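Local coordinates for protein dual specificity phosphatase 28 (Homo sapiens, PDB 5Y15) that is an atypical dual-specificity phosphatase that hydrolyses a synthetic aryl phosphate but has almost no activity on phosphotyrosine, less on phosphothreonine and none on phosphoserine, at residues V41-A44 against F48-S51; L87-F92 against L100-P105; E111-V114 against A119-V122; R130-C135 against Q152-A157; Y138-R143 against S169-Y174. The protein carries 2 engineered substitutions. All coordinates share one frame; numbering follows the deposited sequence.

Interaction 1 of 5, residues V41-A44 against F48-S51; sequences VRVA and FLGS
Val41 and Leu49 form an antiparallel hydrogen-bonded pair in which each backbone N-H is matched to the other residue's carbonyl. Val41 N donates to Leu49 O at 2.9 Å (156° at the hydrogen), and Leu49 N returns a bond to Val41 O, also 2.9 Å. Val41 O takes a further, weaker CA-H...O approach from Phe48 CA at 3.1 Å. One residue along, Arg42 and Phe48 are a non-hydrogen-bonded pair with CA atoms 4.5 Å apart. The two strands make the beta hairpin at the edge of the phosphatase sheet, and a classic bulge near the turn sets Val43 and Ala44 both opposite Leu47. Phe48 turns its backbone N and O to the other neighbour, parallel strand 119-123: O accepts from Val122 N, and N pairs with Cys120. Gly50 bonds to Val122 and to the engineered Ser124. The Phe48 ring passes close to the edge strand, with CD2 3.5 Å from Arg42 CA and CE2 3.8 Å from Arg42 CB. The arginine chain runs on extended, its guanidinium plane 83° from the ring. Leu49, on the face away from the Phe48 ring, meets Val43 CG2 through its CB at 3.7 Å. A chi1 of 172° sets CG2 beside the backbone N of Val43, and the second branch, CG1, points to Leu139 of helix 130-142.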
# COMPACT_ATOMS: atom_id res chain seq x y z
N VAL A 41 2.55 -6.87 18.47
CA VAL A 41 3.82 -7.51 18.78
C VAL A 41 4.90 -7.00 17.84
O VAL A 41 4.66 -6.84 16.63
CB VAL A 41 3.72 -9.04 18.65
CG1 VAL A 41 5.06 -9.63 18.90
CG2 VAL A 41 2.71 -9.60 19.61
N ARG A 42 6.08 -6.72 18.38
CA ARG A 42 7.27 -6.49 17.56
C ARG A 42 7.75 -7.83 17.00
O ARG A 42 8.02 -8.76 17.77
CB ARG A 42 8.36 -5.84 18.40
CG ARG A 42 9.49 -5.16 17.63
CD ARG A 42 10.63 -4.84 18.60
NE ARG A 42 11.71 -4.02 18.03
CZ ARG A 42 12.89 -4.50 17.64
NH1 ARG A 42 13.16 -5.80 17.75
NH2 ARG A 42 13.82 -3.68 17.15
N VAL A 43 7.77 -7.97 15.68
CA VAL A 43 8.32 -9.19 15.07
C VAL A 43 9.81 -9.04 14.81
O VAL A 43 10.58 -9.99 14.92
CB VAL A 43 7.58 -9.52 13.76
CG1 VAL A 43 8.27 -10.66 13.03
CG2 VAL A 43 6.11 -9.85 14.03
N ALA A 44 10.19 -7.85 14.36
CA ALA A 44 11.53 -7.53 13.92
C ALA A 44 11.61 -6.02 13.84
O ALA A 44 10.58 -5.33 13.96
CB ALA A 44 11.83 -8.18 12.56
N PHE A 48 5.70 -4.70 13.03
CA PHE A 48 4.79 -5.19 14.06
C PHE A 48 3.62 -5.95 13.45
O PHE A 48 3.11 -5.58 12.39
CB PHE A 48 4.21 -4.06 14.90
CG PHE A 48 5.23 -3.21 15.56
CD1 PHE A 48 5.84 -2.17 14.87
CD2 PHE A 48 5.61 -3.46 16.87
CE1 PHE A 48 6.79 -1.38 15.48
CE2 PHE A 48 6.57 -2.67 17.50
CZ PHE A 48 7.16 -1.62 16.80
N LEU A 49 3.17 -6.97 14.17
CA LEU A 49 2.03 -7.80 13.81
C LEU A 49 0.92 -7.55 14.82
O LEU A 49 1.19 -7.29 16.00
CB LEU A 49 2.43 -9.28 13.81
CG LEU A 49 1.39 -10.33 13.40
CD1 LEU A 49 2.10 -11.53 12.90
CD2 LEU A 49 0.44 -10.72 14.53
N GLY A 50 -0.34 -7.60 14.37
CA GLY A 50 -1.42 -7.34 15.30
C GLY A 50 -2.74 -7.99 14.94
O GLY A 50 -2.97 -8.42 13.81
N SER A 51 -3.63 -8.02 15.92
CA SER A 51 -4.97 -8.55 15.73
C SER A 51 -5.92 -7.38 15.54
O SER A 51 -5.50 -6.23 15.46
CB SER A 51 -5.43 -9.40 16.91
OG SER A 51 -5.41 -8.61 18.09

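Interaction 2 of 5, residues L87-F92 against L100-P105; sequences LRVPVF and LAHLEP
The chain leaving strand 85-88, outermost within its chain, runs past the N-terminal part of helix 100-115, where His102 lies against three successive residues, Val89, Pro90 and Val91. Val89 CG1 touches the base of the histidine, 3.6 Å from His102 CB and 3.7 Å from His102 CG. Farther out, Pro90 CD makes an off-centre CH-pi contact with the imidazole of His102, 4.2 Å from the ring centroid and 29° from its normal; its nearest ring atom is His102 CE1 at 3.8 Å. Val91 CG1 comes in at 4.2 Å from His102 CD2, completing the row. A chi1 of -62° sends the ring out beside the backbone N of His102 to meet Val89 and Pro90, the proline crossing it at about a right angle. As in related dual-specificity phosphatases, this segment probably leads into the loop that carries the general acid. The polar rim of the ring is tied to the same backbone through water: one molecule lies in the imidazole plane, 2.9 Å from His102 NE2, and donates to Pro90 O. A second subunit of the assembly also borders the site. Its Gly83 packs on His102 and its Val84 on Pro90, while Leu87 and Arg88 pair antiparallel with a strand of that chain, so that the sheet runs on across the interface.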
# COMPACT_ATOMS: atom_id res chain seq x y z
N LEU A 87 -2.83 0.26 3.67
CA LEU A 87 -2.92 -0.61 2.51
C LEU A 87 -3.79 -1.79 2.88
O LEU A 87 -3.46 -2.54 3.80
CB LEU A 87 -1.52 -1.08 2.07
CG LEU A 87 -1.48 -2.21 1.04
CD1 LEU A 87 -2.02 -1.74 -0.28
CD2 LEU A 87 -0.04 -2.71 0.87
N ARG A 88 -4.91 -1.97 2.16
CA ARG A 88 -5.77 -3.12 2.39
C ARG A 88 -5.41 -4.18 1.38
O ARG A 88 -5.35 -3.90 0.17
CB ARG A 88 -7.27 -2.76 2.26
CG ARG A 88 -8.18 -4.02 2.25
CD ARG A 88 -9.72 -3.72 2.22
NE ARG A 88 -10.13 -2.74 3.21
CZ ARG A 88 -10.52 -3.06 4.44
NH1 ARG A 88 -10.53 -4.33 4.83
NH2 ARG A 88 -10.89 -2.10 5.29
N VAL A 89 -5.16 -5.39 1.86
CA VAL A 89 -4.89 -6.57 1.04
C VAL A 89 -6.12 -7.46 1.16
O VAL A 89 -6.27 -8.15 2.17
CB VAL A 89 -3.60 -7.25 1.50
CG1 VAL A 89 -3.29 -8.52 0.70
CG2 VAL A 89 -2.48 -6.27 1.36
N PRO A 90 -7.01 -7.44 0.18
CA PRO A 90 -8.35 -8.02 0.36
C PRO A 90 -8.41 -9.52 0.20
O PRO A 90 -8.57 -10.02 -0.92
CB PRO A 90 -9.18 -7.33 -0.73
CG PRO A 90 -8.23 -6.80 -1.72
CD PRO A 90 -6.81 -6.91 -1.18
N VAL A 91 -8.24 -10.26 1.29
CA VAL A 91 -8.39 -11.70 1.26
C VAL A 91 -9.10 -12.12 2.53
O VAL A 91 -8.95 -11.50 3.59
CB VAL A 91 -7.03 -12.47 1.14
CG1 VAL A 91 -6.39 -12.26 -0.21
CG2 VAL A 91 -6.06 -12.07 2.27
N PHE A 92 -9.90 -13.17 2.41
CA PHE A 92 -10.41 -13.82 3.61
C PHE A 92 -9.33 -14.78 4.11
O PHE A 92 -8.43 -15.18 3.37
CB PHE A 92 -11.69 -14.64 3.34
CG PHE A 92 -12.94 -13.81 3.09
CD1 PHE A 92 -13.42 -12.92 4.04
CD2 PHE A 92 -13.65 -13.97 1.92
CE1 PHE A 92 -14.57 -12.18 3.81
CE2 PHE A 92 -14.82 -13.23 1.67
CZ PHE A 92 -15.27 -12.34 2.62
N LEU A 100 -0.66 -14.84 -2.46
CA LEU A 100 0.62 -14.72 -3.16
C LEU A 100 0.62 -13.56 -4.17
O LEU A 100 1.60 -12.82 -4.25
CB LEU A 100 0.93 -16.05 -3.84
CG LEU A 100 2.23 -16.24 -4.62
CD1 LEU A 100 3.42 -15.99 -3.74
CD2 LEU A 100 2.31 -17.66 -5.12
N ALA A 101 -0.49 -13.36 -4.88
CA ALA A 101 -0.53 -12.34 -5.92
C ALA A 101 -0.29 -10.94 -5.36
O ALA A 101 0.18 -10.06 -6.08
CB ALA A 101 -1.87 -12.37 -6.65
N HIS A 102 -0.64 -10.73 -4.09
CA HIS A 102 -0.48 -9.43 -3.45
C HIS A 102 0.88 -9.26 -2.75
O HIS A 102 1.15 -8.17 -2.24
CB HIS A 102 -1.59 -9.24 -2.41
CG HIS A 102 -2.98 -9.23 -2.96
ND1 HIS A 102 -3.53 -8.15 -3.62
CD2 HIS A 102 -3.98 -10.15 -2.87
CE1 HIS A 102 -4.78 -8.42 -3.95
NE2 HIS A 102 -5.08 -9.62 -3.50
N LEU A 103 1.67 -10.33 -2.61
CA LEU A 103 2.86 -10.29 -1.74
C LEU A 103 3.90 -9.27 -2.21
O LEU A 103 4.28 -8.36 -1.46
CB LEU A 103 3.49 -11.68 -1.62
CG LEU A 103 2.65 -12.65 -0.78
CD1 LEU A 103 3.29 -14.02 -0.65
CD2 LEU A 103 2.39 -12.07 0.60
N GLU A 104 4.39 -9.41 -3.44
CA GLU A 104 5.41 -8.50 -3.94
C GLU A 104 4.99 -7.03 -3.82
O GLU A 104 5.75 -6.23 -3.24
CB GLU A 104 5.77 -8.92 -5.38
CG GLU A 104 7.08 -8.37 -5.90
CD GLU A 104 8.22 -8.58 -4.96
OE1 GLU A 104 8.37 -9.70 -4.45
OE2 GLU A 104 8.95 -7.60 -4.71
N PRO A 105 3.79 -6.63 -4.27
CA PRO A 105 3.38 -5.23 -4.09
C PRO A 105 3.14 -4.80 -2.64
O PRO A 105 3.21 -3.60 -2.34
CB PRO A 105 2.07 -5.15 -4.89
CG PRO A 105 2.14 -6.30 -5.82
CD PRO A 105 2.86 -7.38 -5.13
O HOH W 1 -7.78 -10.67 -3.19

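Interaction 3 of 5, residues E111-V114 against A119-V122; sequences EAAV and ACLV
Cys120 points its thiol at the last turns of helix 100-115, where it meets Ala113 and Val114 at once. The sulfur is set by a chi1 of -56°, which places SG anti to the carbonyl carbon of Cys120 and lifts it off the strand. Ala113 CB lies beyond the sulfur but well off the line of the CB-SG bond, 4.0 Å from Cys120 SG. Val114 CG2 approaches the same sulfur from another flank, at 4.2 Å. Seen from SG, these two methyl groups are nearly at right angles, about 81° apart, and the sulfur settles into the corner they make. The branch of Val114 that does the touching is the one beside its backbone N, whereas CG1 is anti to that N. The contact is wholly apolar. Toward the short connection between them, helix and strand converge, with Val114 CA and Ala119 CA 5.4 Å apart. The packing continues around it: Met110 of the same helix also covers Cys120, Ala113 reaches Thr67 and Leu68 of strand 66-71, and Val114 leans on Tyr138 of helix 130-142. Helix 100-115 is thus laid against the central strand 119-123 and its parallel neighbour 66-71.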
# COMPACT_ATOMS: atom_id res chain seq x y z
N GLU A 111 8.50 -2.08 2.69
CA GLU A 111 9.92 -1.73 2.66
C GLU A 111 10.12 -0.24 2.47
O GLU A 111 10.96 0.37 3.13
CB GLU A 111 10.65 -2.51 1.56
CG GLU A 111 12.11 -2.13 1.40
CD GLU A 111 13.00 -2.60 2.56
OE1 GLU A 111 12.48 -3.22 3.52
OE2 GLU A 111 14.23 -2.36 2.50
N ALA A 112 9.33 0.37 1.58
CA ALA A 112 9.44 1.81 1.40
C ALA A 112 9.14 2.55 2.70
O ALA A 112 9.79 3.55 3.02
CB ALA A 112 8.50 2.29 0.30
N ALA A 113 8.15 2.08 3.47
CA ALA A 113 7.88 2.77 4.73
C ALA A 113 9.05 2.60 5.70
O ALA A 113 9.44 3.54 6.40
CB ALA A 113 6.56 2.30 5.34
N VAL A 114 9.62 1.40 5.75
CA VAL A 114 10.75 1.15 6.64
C VAL A 114 11.94 2.01 6.26
O VAL A 114 12.60 2.60 7.12
CB VAL A 114 11.12 -0.34 6.61
CG1 VAL A 114 12.47 -0.55 7.28
CG2 VAL A 114 10.06 -1.15 7.30
N ALA A 119 7.69 2.62 10.54
CA ALA A 119 7.47 1.23 10.88
C ALA A 119 6.14 0.79 10.29
O ALA A 119 5.26 1.60 10.01
CB ALA A 119 7.45 1.03 12.40
N CYS A 120 5.98 -0.51 10.12
CA CYS A 120 4.76 -1.05 9.57
C CYS A 120 4.05 -1.85 10.63
O CYS A 120 4.67 -2.53 11.44
CB CYS A 120 4.99 -1.99 8.38
SG CYS A 120 5.92 -1.30 7.03
N LEU A 121 2.72 -1.79 10.58
CA LEU A 121 1.87 -2.66 11.36
C LEU A 121 1.13 -3.52 10.34
O LEU A 121 0.47 -2.98 9.45
CB LEU A 121 0.89 -1.87 12.23
CG LEU A 121 -0.33 -2.69 12.60
CD1 LEU A 121 0.06 -3.74 13.63
CD2 LEU A 121 -1.53 -1.84 13.05
N VAL A 122 1.29 -4.83 10.43
CA VAL A 122 0.56 -5.79 9.62
C VAL A 122 -0.46 -6.41 10.54
O VAL A 122 -0.09 -6.95 11.60
CB VAL A 122 1.49 -6.88 9.04
CG1 VAL A 122 0.71 -7.86 8.21
CG2 VAL A 122 2.62 -6.27 8.21

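Interaction 4 of 5, residues R130-C135 against Q152-A157; sequences RSAAVC and QMVKSA. With PO4 (phosphate ion), chain C.
Val154 of helix 147-157 rests on helix 130-142 with both methyls: CG1 meets Ala132 CB at 3.9 Å, and CG2 meets Cys135 CB at 3.8 Å. Its chi1 of 172° turns the two branches onto residues one turn apart. At the N-terminal end of helix 130-142, Arg130 wraps round a phosphate ion, probably taken up from the crystallisation liquor. Starting at the root, Arg130 CB lies 3.4 Å from phosphate O3 and Arg130 CG 3.5 Å from it, so the aliphatic part curls alongside this oxygen. Arg130 CD is 3.8 Å from phosphate O3, and a bend at chi3 (-58°) brings the guanidinium back to the ion. Arg130 NE donates to O3 at 3.0 Å, and Arg130 NH2 donates to O4 at 3.1 Å, with O4 at the edge of the group and in its plane. NH1 turns elsewhere, to Val91 O. The backbone joins in, for Arg130 N gives O3 a nearly straight bond of 2.9 Å. O3 is therefore gripped by both the backbone and the side chain of one residue. The amides of Asn126, Arg128 and Ser129 complete the nest, the P-loop that holds the phosphate of a substrate in this family. Beside it stands Ser124, engineered at the position inferred to carry the phosphocysteine intermediate. The converging N-H groups at a helix N terminus would be expected to suit an anion such as phosphate.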
# COMPACT_ATOMS: atom_id res chain seq x y z
N ARG A 130 -3.43 -14.41 8.15
CA ARG A 130 -3.14 -13.47 7.07
C ARG A 130 -1.96 -12.56 7.40
O ARG A 130 -1.05 -12.38 6.57
CB ARG A 130 -4.40 -12.65 6.76
CG ARG A 130 -5.40 -13.46 5.93
CD ARG A 130 -6.78 -12.78 5.85
NE ARG A 130 -7.35 -12.57 7.17
CZ ARG A 130 -8.58 -12.09 7.40
NH1 ARG A 130 -9.39 -11.76 6.39
NH2 ARG A 130 -8.97 -11.94 8.65
N SER A 131 -1.99 -11.92 8.57
CA SER A 131 -0.95 -10.99 8.94
C SER A 131 0.37 -11.71 9.21
O SER A 131 1.44 -11.16 8.93
CB SER A 131 -1.39 -10.20 10.17
OG SER A 131 -1.66 -11.11 11.22
N ALA A 132 0.31 -12.95 9.69
CA ALA A 132 1.53 -13.70 9.91
C ALA A 132 2.17 -14.08 8.59
O ALA A 132 3.40 -14.05 8.46
CB ALA A 132 1.25 -14.96 10.74
N ALA A 133 1.34 -14.43 7.60
CA ALA A 133 1.85 -14.76 6.28
C ALA A 133 2.51 -13.55 5.64
O ALA A 133 3.60 -13.67 5.07
CB ALA A 133 0.72 -15.28 5.39
N VAL A 134 1.88 -12.37 5.73
CA VAL A 134 2.48 -11.18 5.13
C VAL A 134 3.79 -10.81 5.84
O VAL A 134 4.78 -10.44 5.19
CB VAL A 134 1.48 -10.01 5.13
CG1 VAL A 134 2.18 -8.72 4.72
CG2 VAL A 134 0.31 -10.30 4.18
N CYS A 135 3.82 -10.88 7.17
CA CYS A 135 5.07 -10.61 7.89
C CYS A 135 6.17 -11.58 7.44
O CYS A 135 7.32 -11.17 7.20
CB CYS A 135 4.86 -10.71 9.40
SG CYS A 135 4.06 -9.25 10.05
N GLN A 152 10.06 -18.52 11.73
CA GLN A 152 10.50 -18.69 13.11
C GLN A 152 10.48 -17.37 13.86
O GLN A 152 10.03 -17.31 15.01
CB GLN A 152 11.90 -19.31 13.16
CG GLN A 152 12.38 -19.55 14.59
CD GLN A 152 13.90 -19.39 14.74
OE1 GLN A 152 14.64 -20.37 14.86
NE2 GLN A 152 14.37 -18.14 14.72
N MET A 153 10.92 -16.29 13.22
CA MET A 153 10.80 -14.99 13.86
C MET A 153 9.34 -14.62 14.12
O MET A 153 8.99 -14.15 15.21
CB MET A 153 11.45 -13.91 13.01
CG MET A 153 12.96 -13.98 12.97
SD MET A 153 13.42 -12.43 12.23
CE MET A 153 13.16 -11.35 13.63
N VAL A 154 8.46 -14.84 13.14
CA VAL A 154 7.07 -14.46 13.35
C VAL A 154 6.47 -15.25 14.51
O VAL A 154 5.88 -14.69 15.43
CB VAL A 154 6.25 -14.63 12.05
CG1 VAL A 154 4.73 -14.42 12.32
CG2 VAL A 154 6.73 -13.63 10.99
N LYS A 155 6.66 -16.58 14.50
CA LYS A 155 6.12 -17.44 15.55
C LYS A 155 6.72 -17.11 16.93
O LYS A 155 6.01 -17.21 17.94
CB LYS A 155 6.36 -18.91 15.20
CG LYS A 155 5.66 -19.88 16.15
CD LYS A 155 4.57 -20.67 15.44
CE LYS A 155 3.88 -21.65 16.39
NZ LYS A 155 2.38 -21.53 16.29
N SER A 156 7.99 -16.72 16.99
CA SER A 156 8.57 -16.35 18.27
C SER A 156 7.96 -15.05 18.77
O SER A 156 7.76 -14.88 19.98
CB SER A 156 10.10 -16.20 18.17
OG SER A 156 10.77 -17.45 18.03
N ALA A 157 7.63 -14.14 17.87
CA ALA A 157 7.01 -12.90 18.31
C ALA A 157 5.53 -13.10 18.63
O ALA A 157 5.02 -12.46 19.55
CB ALA A 157 7.18 -11.82 17.25
P PO4 C . -6.40 -14.13 10.72
O1 PO4 C . -5.13 -13.67 11.44
O2 PO4 C . -6.79 -15.53 11.17
O3 PO4 C . -6.09 -14.23 9.26
O4 PO4 C . -7.45 -13.10 11.09

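Interaction 5 of 5, residues Y138-R143 against S169-Y174; sequences YLMRHR and SQLQKY
Met140 and Tyr174 bring together two helices of the alpha-helical layer of the phosphatase fold, 130-142 and 165-179, whose segments 138-142 and 169-174 run nearly parallel (7°), axes 11.3 Å apart. Long side chains bridge that spacing. The apolar part centres on the methyl of Met140: a bend at chi3 (-78°) swings CE to Leu171 CD2 at 3.8 Å, the two side chains crossing at about a right angle. The same methyl lies at the edge of the Tyr174 ring, 4.4 Å from CD2. In the mixed part, the aliphatic stem of Arg141 passes the phenol end of Tyr174, with Arg141 CB and Arg141 CG each 3.5 Å from Tyr174 OH. The polar ends of this pair are joined through a third helix, since Glu104 of helix 100-115 accepts the tyrosine hydroxyl through OE1 and makes a salt bridge to Arg141 NE through OE2. One carboxylate thus serves both side chains. At the end of helix 130-142, Tyr138 OH also bonds to Glu111 OE1, and Arg143 brings a face of its guanidinium to the edge of the Tyr138 ring, giving a weak bond from Arg143 NH2 to Tyr138 OH, 3.1 Å long and bent to 133°.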
# COMPACT_ATOMS: atom_id res chain seq x y z
N TYR A 138 7.41 -10.69 4.04
CA TYR A 138 8.21 -9.48 4.06
C TYR A 138 9.63 -9.79 4.52
O TYR A 138 10.61 -9.29 3.94
CB TYR A 138 7.57 -8.41 4.96
CG TYR A 138 8.49 -7.23 5.15
CD1 TYR A 138 8.59 -6.24 4.18
CD2 TYR A 138 9.33 -7.14 6.26
CE1 TYR A 138 9.45 -5.17 4.34
CE2 TYR A 138 10.22 -6.07 6.41
CZ TYR A 138 10.28 -5.10 5.45
OH TYR A 138 11.15 -4.05 5.60
N LEU A 139 9.77 -10.62 5.56
CA LEU A 139 11.10 -10.95 6.03
C LEU A 139 11.89 -11.72 4.98
O LEU A 139 13.11 -11.52 4.84
CB LEU A 139 11.02 -11.74 7.33
CG LEU A 139 10.42 -10.93 8.47
CD1 LEU A 139 10.28 -11.84 9.68
CD2 LEU A 139 11.34 -9.75 8.79
N MET A 140 11.22 -12.57 4.21
CA MET A 140 11.93 -13.30 3.16
C MET A 140 12.38 -12.37 2.04
O MET A 140 13.50 -12.49 1.53
CB MET A 140 11.04 -14.38 2.56
CG MET A 140 11.06 -15.71 3.28
SD MET A 140 9.90 -16.80 2.43
CE MET A 140 8.45 -16.17 3.07
N ARG A 141 11.49 -11.46 1.62
CA ARG A 141 11.70 -10.67 0.41
C ARG A 141 12.67 -9.51 0.63
O ARG A 141 13.44 -9.18 -0.28
CB ARG A 141 10.35 -10.18 -0.11
CG ARG A 141 10.41 -9.15 -1.22
CD ARG A 141 11.09 -9.71 -2.48
NE ARG A 141 11.08 -8.73 -3.56
CZ ARG A 141 12.08 -7.87 -3.79
NH1 ARG A 141 13.15 -7.88 -3.01
NH2 ARG A 141 11.99 -7.01 -4.79
N HIS A 142 12.64 -8.86 1.80
CA HIS A 142 13.44 -7.65 2.01
C HIS A 142 14.44 -7.73 3.15
O HIS A 142 15.23 -6.79 3.32
CB HIS A 142 12.53 -6.43 2.20
CG HIS A 142 11.84 -6.02 0.94
ND1 HIS A 142 10.48 -6.13 0.76
CD2 HIS A 142 12.33 -5.51 -0.22
CE1 HIS A 142 10.16 -5.69 -0.45
NE2 HIS A 142 11.27 -5.31 -1.06
N ARG A 143 14.44 -8.81 3.93
CA ARG A 143 15.49 -9.02 4.92
C ARG A 143 16.22 -10.32 4.61
O ARG A 143 16.94 -10.84 5.46
CB ARG A 143 14.90 -9.05 6.33
CG ARG A 143 13.96 -7.89 6.65
CD ARG A 143 14.69 -6.68 7.14
NE ARG A 143 13.77 -5.55 7.30
CZ ARG A 143 13.12 -5.27 8.43
NH1 ARG A 143 13.31 -6.03 9.51
NH2 ARG A 143 12.29 -4.23 8.48
N SER A 169 1.32 -22.89 1.63
CA SER A 169 1.72 -23.39 0.32
C SER A 169 2.22 -22.24 -0.54
O SER A 169 3.28 -22.32 -1.19
CB SER A 169 0.53 -24.08 -0.35
OG SER A 169 0.88 -24.56 -1.63
N GLN A 170 1.49 -21.13 -0.50
CA GLN A 170 1.90 -19.97 -1.28
C GLN A 170 3.23 -19.40 -0.79
O GLN A 170 4.02 -18.91 -1.60
CB GLN A 170 0.78 -18.95 -1.25
CG GLN A 170 -0.47 -19.43 -2.03
CD GLN A 170 -1.69 -18.70 -1.58
OE1 GLN A 170 -1.71 -17.47 -1.53
NE2 GLN A 170 -2.74 -19.46 -1.25
N LEU A 171 3.51 -19.49 0.52
CA LEU A 171 4.81 -19.05 1.04
C LEU A 171 5.94 -19.94 0.54
O LEU A 171 7.03 -19.46 0.22
CB LEU A 171 4.78 -19.04 2.57
CG LEU A 171 3.99 -17.87 3.14
CD1 LEU A 171 3.68 -18.08 4.61
CD2 LEU A 171 4.70 -16.55 2.92
N GLN A 172 5.70 -21.25 0.46
CA GLN A 172 6.71 -22.16 -0.06
C GLN A 172 7.02 -21.83 -1.52
O GLN A 172 8.19 -21.77 -1.92
CB GLN A 172 6.20 -23.59 0.06
CG GLN A 172 6.29 -24.19 1.46
CD GLN A 172 5.78 -25.62 1.52
OE1 GLN A 172 4.99 -26.04 0.68
NE2 GLN A 172 6.21 -26.36 2.54
N LYS A 173 5.97 -21.56 -2.31
CA LYS A 173 6.18 -21.19 -3.71
C LYS A 173 6.87 -19.84 -3.82
O LYS A 173 7.72 -19.64 -4.70
CB LYS A 173 4.83 -21.17 -4.43
CG LYS A 173 4.90 -20.83 -5.92
CD LYS A 173 5.87 -21.78 -6.67
CE LYS A 173 5.21 -22.46 -7.87
NZ LYS A 173 4.32 -21.52 -8.64
N TYR A 174 6.53 -18.90 -2.94
CA TYR A 174 7.18 -17.60 -2.95
C TYR A 174 8.67 -17.73 -2.65
O TYR A 174 9.50 -17.04 -3.25
CB TYR A 174 6.52 -16.70 -1.92
CG TYR A 174 6.87 -15.23 -1.98
CD1 TYR A 174 6.63 -14.48 -3.12
CD2 TYR A 174 7.37 -14.57 -0.87
CE1 TYR A 174 6.89 -13.12 -3.17
CE2 TYR A 174 7.63 -13.21 -0.90
CZ TYR A 174 7.41 -12.49 -2.05
OH TYR A 174 7.66 -11.14 -2.08

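In the fold
From the N terminus, interaction 1 closes a tight turn and makes the hairpin at one edge of the sheet. Interaction 2 closes a longer, irregular loop between the other edge strand and helix 100-115; its centre is about 18 Å from that of interaction 1. Interaction 3 then turns this helix back onto central strand 119-123, which hydrogen-bonds to the hairpin. These three follow in series, whereas interactions 4 and 5 cross, their segments alternating along helices 130-142, 147-157 and 165-179. Helix 130-142 serves both: its start carries the phosphate site and touches the loop of interaction 2, while its end packs among the C-terminal helices.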